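Local structure of phosphatidylinositol-specific phospholipase C1 (Streptomyces antibioticus, 3H4X) at residues 42-53 against 94-102. The protein is a bacterial member of the phosphatidylinositol-specific phospholipase C family, built on a TIM-type beta/alpha barrel. Residues are numbered along the deposited sequence; the frame is centred on the assembly and turned at random.
Sequences KEKYRYFADALD and ELRTKSRDQ. With EOH (ethanol), chain G.
Arg96 lies across the face of the Tyr47 ring and carries its guanidinium on to Asp50 and Asp53. Its CA stands 3.5 Å from the Tyr47 ring centroid, 2° off the normal, a CH-pi contact. From there the chain runs extended to NE, with the guanidinium plane turned 68° from the ring. NE and NH2 grip Asp50 side-on, both on OD1 (NE to OD1 2.8 Å), approaching one face of an inclined carboxylate. Asp53 is instead nearly coplanar with the guanidinium (3°): its OD2 takes NH2 of Arg96 at 2.8 Å on the anti side, and a water joins this OD2 to Arg96 NH1. Ala49 CB covers one guanidinium face. Asp50 OD2 also accepts from the backbone N of Tyr47, the N-cap residue, tying the network to the helix start.

A bend at chi3 turns the Arg100 guanidinium so that NH1 meets Arg46 O at 2.8 Å. Lys42 CD sits over one face; Arg46 CZ lies over the opposite one, planes inclined, a close approach of like charges and not a parallel stack. An ethanol oxygen at the edge accepts from NE. Lys42 NZ, its place less sure, forms a salt bridge with Asp101 OD1; both residues line an acetyl pocket with Asn83.

This surface contact joins helix 48-52 to the loop preceding helix 104-117; Phe48 packs between that helix and barrel strand 58-64, and Asp53 OD1 is hydrogen-bonded to Trp114 NE1 of helix 104-117.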
ATOM      1  N   LYS A  42      14.561 -10.241  -3.910  1.00 12.37           N
ATOM      2  CA  LYS A  42      15.093 -11.522  -3.463  1.00 13.66           C
ATOM      3  C   LYS A  42      16.128 -11.365  -2.344  1.00 14.38           C
ATOM      4  O   LYS A  42      16.279 -12.248  -1.502  1.00 14.70           O
ATOM      5  CB  LYS A  42      15.669 -12.295  -4.654  1.00 14.09           C
ATOM      6  CG  LYS A  42      14.602 -12.767  -5.641  1.00 15.02           C
ATOM      7  CD  LYS A  42      15.196 -13.280  -6.950  1.00 17.03           C
ATOM      8  CE  LYS A  42      15.561 -12.141  -7.891  1.00 18.14           C
ATOM      9  NZ  LYS A  42      16.001 -12.644  -9.223  1.00 19.24           N
ATOM     10  N   GLU A  43      16.822 -10.231  -2.329  1.00 15.02           N
ATOM     11  CA  GLU A  43      17.821  -9.951  -1.298  1.00 15.93           C
ATOM     12  C   GLU A  43      17.196  -9.801   0.089  1.00 15.52           C
ATOM     13  O   GLU A  43      17.839 -10.087   1.102  1.00 16.24           O
ATOM     14  CB  GLU A  43      18.612  -8.692  -1.657  1.00 16.79           C
ATOM     15  CG  GLU A  43      19.705  -8.324  -0.670  1.00 19.37           C
ATOM     16  CD  GLU A  43      20.369  -7.003  -1.010  1.00 22.26           C
ATOM     17  OE1 GLU A  43      19.774  -6.217  -1.778  1.00 23.78           O
ATOM     18  OE2 GLU A  43      21.486  -6.749  -0.510  1.00 23.87           O
ATOM     19  N   LYS A  44      15.948  -9.345   0.135  1.00 14.39           N
ATOM     20  CA  LYS A  44      15.240  -9.206   1.404  1.00 13.55           C
ATOM     21  C   LYS A  44      14.544 -10.509   1.780  1.00 12.60           C
ATOM     22  O   LYS A  44      14.649 -10.973   2.916  1.00 12.85           O
ATOM     23  CB  LYS A  44      14.202  -8.084   1.332  1.00 13.60           C
ATOM     24  CG  LYS A  44      14.768  -6.695   1.102  1.00 14.53           C
ATOM     25  CD  LYS A  44      13.751  -5.637   1.517  1.00 15.91           C
ATOM     26  CE  LYS A  44      14.210  -4.238   1.158  1.00 16.76           C
ATOM     27  NZ  LYS A  44      14.219  -4.050  -0.314  1.00 17.37           N
ATOM     28  N   TYR A  45      13.832 -11.083   0.813  1.00 11.35           N
ATOM     29  CA  TYR A  45      13.032 -12.285   1.015  1.00 10.46           C
ATOM     30  C   TYR A  45      13.227 -13.208  -0.173  1.00 10.26           C
ATOM     31  O   TYR A  45      12.955 -12.830  -1.311  1.00  9.96           O
ATOM     32  CB  TYR A  45      11.554 -11.917   1.181  1.00 10.35           C
ATOM     33  CG  TYR A  45      11.289 -11.134   2.445  1.00  9.44           C
ATOM     34  CD1 TYR A  45      11.414 -11.739   3.686  1.00  9.61           C
ATOM     35  CD2 TYR A  45      10.927  -9.792   2.401  1.00  8.95           C
ATOM     36  CE1 TYR A  45      11.190 -11.037   4.849  1.00  9.40           C
ATOM     37  CE2 TYR A  45      10.697  -9.075   3.568  1.00  9.48           C
ATOM     38  CZ  TYR A  45      10.829  -9.703   4.788  1.00  9.28           C
ATOM     39  OH  TYR A  45      10.607  -8.997   5.950  1.00 10.50           O
ATOM     40  N   ARG A  46      13.715 -14.416   0.087  1.00  9.99           N
ATOM     41  CA  ARG A  46      14.001 -15.354  -0.986  1.00  9.98           C
ATOM     42  C   ARG A  46      12.774 -15.591  -1.862  1.00  9.37           C
ATOM     43  O   ARG A  46      12.865 -15.599  -3.089  1.00  9.53           O
ATOM     44  CB  ARG A  46      14.521 -16.675  -0.420  1.00 10.84           C
ATOM     45  CG  ARG A  46      14.930 -17.667  -1.489  1.00 12.69           C
ATOM     46  CD  ARG A  46      15.606 -18.886  -0.896  1.00 16.21           C
ATOM     47  NE  ARG A  46      15.822 -19.924  -1.899  1.00 19.43           N
ATOM     48  CZ  ARG A  46      16.742 -19.859  -2.856  1.00 20.98           C
ATOM     49  NH1 ARG A  46      17.535 -18.800  -2.948  1.00 21.64           N
ATOM     50  NH2 ARG A  46      16.867 -20.853  -3.726  1.00 22.22           N
ATOM     51  N   TYR A  47      11.632 -15.798  -1.214  1.00  9.09           N
ATOM     52  CA  TYR A  47      10.354 -15.934  -1.905  1.00  8.84           C
ATOM     53  C   TYR A  47       9.380 -14.913  -1.353  1.00  8.37           C
ATOM     54  O   TYR A  47       9.481 -14.516  -0.191  1.00  7.99           O
ATOM     55  CB  TYR A  47       9.767 -17.330  -1.700  1.00  9.31           C
ATOM     56  CG  TYR A  47      10.570 -18.433  -2.345  1.00 10.99           C
ATOM     57  CD1 TYR A  47      10.387 -18.770  -3.679  1.00 13.09           C
ATOM     58  CD2 TYR A  47      11.510 -19.145  -1.613  1.00 12.49           C
ATOM     59  CE1 TYR A  47      11.128 -19.790  -4.263  1.00 14.49           C
ATOM     60  CE2 TYR A  47      12.251 -20.155  -2.187  1.00 14.72           C
ATOM     61  CZ  TYR A  47      12.056 -20.473  -3.505  1.00 15.11           C
ATOM     62  OH  TYR A  47      12.800 -21.483  -4.068  1.00 17.52           O
ATOM     63  N   PHE A  48       8.423 -14.497  -2.174  1.00  7.99           N
ATOM     64  CA  PHE A  48       7.407 -13.581  -1.684  1.00  7.90           C
ATOM     65  C   PHE A  48       6.664 -14.176  -0.486  1.00  7.69           C
ATOM     66  O   PHE A  48       6.219 -13.445   0.395  1.00  7.72           O
ATOM     67  CB  PHE A  48       6.435 -13.150  -2.786  1.00  8.42           C
ATOM     68  CG  PHE A  48       5.650 -11.928  -2.422  1.00  8.55           C
ATOM     69  CD1 PHE A  48       6.287 -10.708  -2.282  1.00  9.74           C
ATOM     70  CD2 PHE A  48       4.289 -12.000  -2.174  1.00  9.31           C
ATOM     71  CE1 PHE A  48       5.581  -9.573  -1.925  1.00  9.86           C
ATOM     72  CE2 PHE A  48       3.578 -10.865  -1.820  1.00 10.16           C
ATOM     73  CZ  PHE A  48       4.226  -9.653  -1.697  1.00 10.35           C
ATOM     74  N   ALA A  49       6.548 -15.502  -0.440  1.00  7.44           N
ATOM     75  CA  ALA A  49       5.938 -16.161   0.712  1.00  7.72           C
ATOM     76  C   ALA A  49       6.654 -15.771   1.998  1.00  7.56           C
ATOM     77  O   ALA A  49       6.033 -15.660   3.051  1.00  7.64           O
ATOM     78  CB  ALA A  49       5.954 -17.675   0.537  1.00  8.47           C
ATOM     79  N   ASP A  50       7.969 -15.586   1.918  1.00  7.65           N
ATOM     80  CA  ASP A  50       8.732 -15.163   3.086  1.00  8.07           C
ATOM     81  C   ASP A  50       8.375 -13.739   3.511  1.00  7.96           C
ATOM     82  O   ASP A  50       8.348 -13.433   4.701  1.00  8.23           O
ATOM     83  CB  ASP A  50      10.234 -15.291   2.837  1.00  8.55           C
ATOM     84  CG  ASP A  50      10.654 -16.722   2.592  1.00  9.10           C
ATOM     85  OD1 ASP A  50      10.242 -17.605   3.376  1.00  9.81           O
ATOM     86  OD2 ASP A  50      11.379 -16.961   1.606  1.00 10.70           O
ATOM     87  N   ALA A  51       8.099 -12.866   2.544  1.00  7.92           N
ATOM     88  CA  ALA A  51       7.634 -11.519   2.871  1.00  7.80           C
ATOM     89  C   ALA A  51       6.283 -11.610   3.579  1.00  7.63           C
ATOM     90  O   ALA A  51       6.041 -10.928   4.578  1.00  7.92           O
ATOM     91  CB  ALA A  51       7.530 -10.665   1.615  1.00  8.27           C
ATOM     92  N   LEU A  52       5.397 -12.455   3.062  1.00  7.61           N
ATOM     93  CA  LEU A  52       4.091 -12.632   3.684  1.00  8.09           C
ATOM     94  C   LEU A  52       4.208 -13.211   5.091  1.00  8.47           C
ATOM     95  O   LEU A  52       3.459 -12.833   5.992  1.00  8.71           O
ATOM     96  CB  LEU A  52       3.185 -13.490   2.806  1.00  8.29           C
ATOM     97  CG  LEU A  52       2.771 -12.815   1.497  1.00  8.39           C
ATOM     98  CD1 LEU A  52       2.274 -13.837   0.498  1.00  9.32           C
ATOM     99  CD2 LEU A  52       1.708 -11.750   1.742  1.00  8.90           C
ATOM    100  N   ASP A  53       5.161 -14.116   5.289  1.00  8.71           N
ATOM    101  CA  ASP A  53       5.354 -14.730   6.600  1.00  9.46           C
ATOM    102  C   ASP A  53       6.183 -13.879   7.571  1.00  9.85           C
ATOM    103  O   ASP A  53       6.388 -14.273   8.719  1.00 10.91           O
ATOM    104  CB  ASP A  53       5.967 -16.129   6.462  1.00  9.60           C
ATOM    105  CG  ASP A  53       4.941 -17.185   6.101  1.00  9.92           C
ATOM    106  OD1 ASP A  53       3.768 -17.044   6.503  1.00 11.45           O
ATOM    107  OD2 ASP A  53       5.310 -18.167   5.426  1.00 11.98           O
ATOM    108  N   GLU A  94       2.838 -25.373  -3.103  1.00 14.50           N
ATOM    109  CA  GLU A  94       3.858 -24.971  -4.065  1.00 14.35           C
ATOM    110  C   GLU A  94       4.685 -23.769  -3.622  1.00 13.78           C
ATOM    111  O   GLU A  94       5.609 -23.366  -4.321  1.00 13.65           O
ATOM    112  CB  GLU A  94       3.229 -24.658  -5.426  1.00 14.79           C
ATOM    113  CG  GLU A  94       2.612 -25.854  -6.127  1.00 16.17           C
ATOM    114  CD  GLU A  94       2.262 -25.568  -7.578  1.00 17.88           C
ATOM    115  OE1 GLU A  94       2.336 -24.391  -7.998  1.00 18.35           O
ATOM    116  OE2 GLU A  94       1.916 -26.522  -8.305  1.00 19.51           O
ATOM    117  N   LEU A  95       4.356 -23.179  -2.480  1.00 13.28           N
ATOM    118  CA  LEU A  95       5.123 -22.025  -2.023  1.00 12.87           C
ATOM    119  C   LEU A  95       6.559 -22.440  -1.703  1.00 12.25           C
ATOM    120  O   LEU A  95       6.796 -23.486  -1.087  1.00 12.28           O
ATOM    121  CB  LEU A  95       4.452 -21.355  -0.825  1.00 13.10           C
ATOM    122  CG  LEU A  95       3.156 -20.605  -1.158  1.00 13.90           C
ATOM    123  CD1 LEU A  95       2.420 -20.220   0.111  1.00 14.73           C
ATOM    124  CD2 LEU A  95       3.429 -19.379  -2.023  1.00 14.54           C
ATOM    125  N   ARG A  96       7.510 -21.623  -2.144  1.00 11.60           N
ATOM    126  CA  ARG A  96       8.931 -21.911  -1.984  1.00 11.34           C
ATOM    127  C   ARG A  96       9.338 -23.155  -2.770  1.00 11.56           C
ATOM    128  O   ARG A  96      10.035 -24.026  -2.244  1.00 12.22           O
ATOM    129  CB  ARG A  96       9.303 -22.072  -0.505  1.00 10.79           C
ATOM    130  CG  ARG A  96       8.919 -20.886   0.357  1.00 10.24           C
ATOM    131  CD  ARG A  96       9.292 -21.102   1.820  1.00  9.93           C
ATOM    132  NE  ARG A  96       8.931 -19.923   2.591  1.00  9.84           N
ATOM    133  CZ  ARG A  96       7.709 -19.672   3.042  1.00  9.67           C
ATOM    134  NH1 ARG A  96       6.725 -20.538   2.837  1.00  9.78           N
ATOM    135  NH2 ARG A  96       7.473 -18.546   3.702  1.00 10.10           N
ATOM    136  N   THR A  97       8.901 -23.243  -4.025  1.00 11.74           N
ATOM    137  CA  THR A  97       9.271 -24.374  -4.881  1.00 12.22           C
ATOM    138  C   THR A  97       9.601 -23.999  -6.323  1.00 12.40           C
ATOM    139  O   THR A  97      10.273 -24.759  -7.016  1.00 12.98           O
ATOM    140  CB  THR A  97       8.168 -25.458  -4.944  1.00 12.01           C
ATOM    141  OG1 THR A  97       7.044 -24.970  -5.690  1.00 12.80           O
ATOM    142  CG2 THR A  97       7.730 -25.874  -3.548  1.00 12.46           C
ATOM    143  N   LYS A  98       9.120 -22.849  -6.786  1.00 12.56           N
ATOM    144  CA  LYS A  98       9.179 -22.529  -8.215  1.00 13.08           C
ATOM    145  C   LYS A  98      10.240 -21.495  -8.563  1.00 13.05           C
ATOM    146  O   LYS A  98      10.797 -20.838  -7.687  1.00 13.18           O
ATOM    147  CB  LYS A  98       7.809 -22.050  -8.705  1.00 13.26           C
ATOM    148  CG  LYS A  98       6.698 -23.060  -8.489  1.00 14.77           C
ATOM    149  CD  LYS A  98       5.362 -22.543  -8.993  1.00 16.71           C
ATOM    150  CE  LYS A  98       5.428 -22.199 -10.471  1.00 17.82           C
ATOM    151  NZ  LYS A  98       4.124 -21.711 -10.997  1.00 19.17           N
ATOM    152  N   SER A  99      10.524 -21.359  -9.854  1.00 13.27           N
ATOM    153  CA  SER A  99      11.390 -20.288 -10.318  1.00 13.59           C
ATOM    154  C   SER A  99      10.714 -18.953 -10.028  1.00 12.85           C
ATOM    155  O   SER A  99       9.490 -18.852 -10.018  1.00 13.10           O
ATOM    156  CB  SER A  99      11.683 -20.426 -11.812  1.00 14.17           C
ATOM    157  OG  SER A  99      10.495 -20.339 -12.571  1.00 16.75           O
ATOM    158  N   ARG A 100      11.520 -17.932  -9.779  1.00 12.04           N
ATOM    159  CA  ARG A 100      11.001 -16.640  -9.365  1.00 11.31           C
ATOM    160  C   ARG A 100      10.951 -15.677 -10.556  1.00 10.91           C
ATOM    161  O   ARG A 100      10.736 -16.111 -11.687  1.00 10.99           O
ATOM    162  CB  ARG A 100      11.821 -16.115  -8.183  1.00 11.36           C
ATOM    163  CG  ARG A 100      11.706 -17.024  -6.954  1.00 11.70           C
ATOM    164  CD  ARG A 100      12.777 -16.737  -5.919  1.00 12.78           C
ATOM    165  NE  ARG A 100      14.108 -17.087  -6.408  1.00 14.13           N
ATOM    166  CZ  ARG A 100      15.235 -16.783  -5.776  1.00 14.36           C
ATOM    167  NH1 ARG A 100      15.196 -16.125  -4.627  1.00 13.89           N
ATOM    168  NH2 ARG A 100      16.405 -17.136  -6.294  1.00 15.82           N
ATOM    169  N   ASP A 101      11.120 -14.381 -10.311  1.00 10.70           N
ATOM    170  CA  ASP A 101      11.040 -13.380 -11.378  1.00 10.70           C
ATOM    171  C   ASP A 101       9.706 -13.437 -12.126  1.00 10.34           C
ATOM    172  O   ASP A 101       9.651 -13.241 -13.343  1.00 10.58           O
ATOM    173  CB  ASP A 101      12.207 -13.527 -12.365  1.00 10.92           C
ATOM    174  CG  ASP A 101      13.546 -13.172 -11.749  1.00 12.28           C
ATOM    175  OD1 ASP A 101      13.576 -12.465 -10.722  1.00 12.28           O
ATOM    176  OD2 ASP A 101      14.583 -13.591 -12.309  1.00 14.73           O
ATOM    177  N   GLN A 102       8.625 -13.692 -11.397  1.00 10.48           N
ATOM    178  CA  GLN A 102       7.300 -13.621 -11.996  1.00 10.52           C
ATOM    179  C   GLN A 102       6.715 -12.212 -11.905  1.00 10.19           C
ATOM    180  O   GLN A 102       7.220 -11.360 -11.168  1.00 10.29           O
ATOM    181  CB  GLN A 102       6.362 -14.660 -11.377  1.00 10.82           C
ATOM    182  CG  GLN A 102       6.880 -16.080 -11.513  1.00 11.90           C
ATOM    183  CD  GLN A 102       7.122 -16.459 -12.959  1.00 13.48           C
ATOM    184  OE1 GLN A 102       6.190 -16.526 -13.754  1.00 14.47           O
ATOM    185  NE2 GLN A 102       8.380 -16.715 -13.305  1.00 14.28           N
TER
HETATM  186  C1  EOH G 345      14.807 -17.332 -10.278  1.00 27.82           C
HETATM  187  C2  EOH G 345      15.906 -16.414  -9.757  1.00 27.88           C
HETATM  188  O   EOH G 345      14.408 -18.277  -9.311  1.00 27.75           O
HETATM  189  O   HOH W   1       4.037 -19.746   3.632  1.00 17.11           O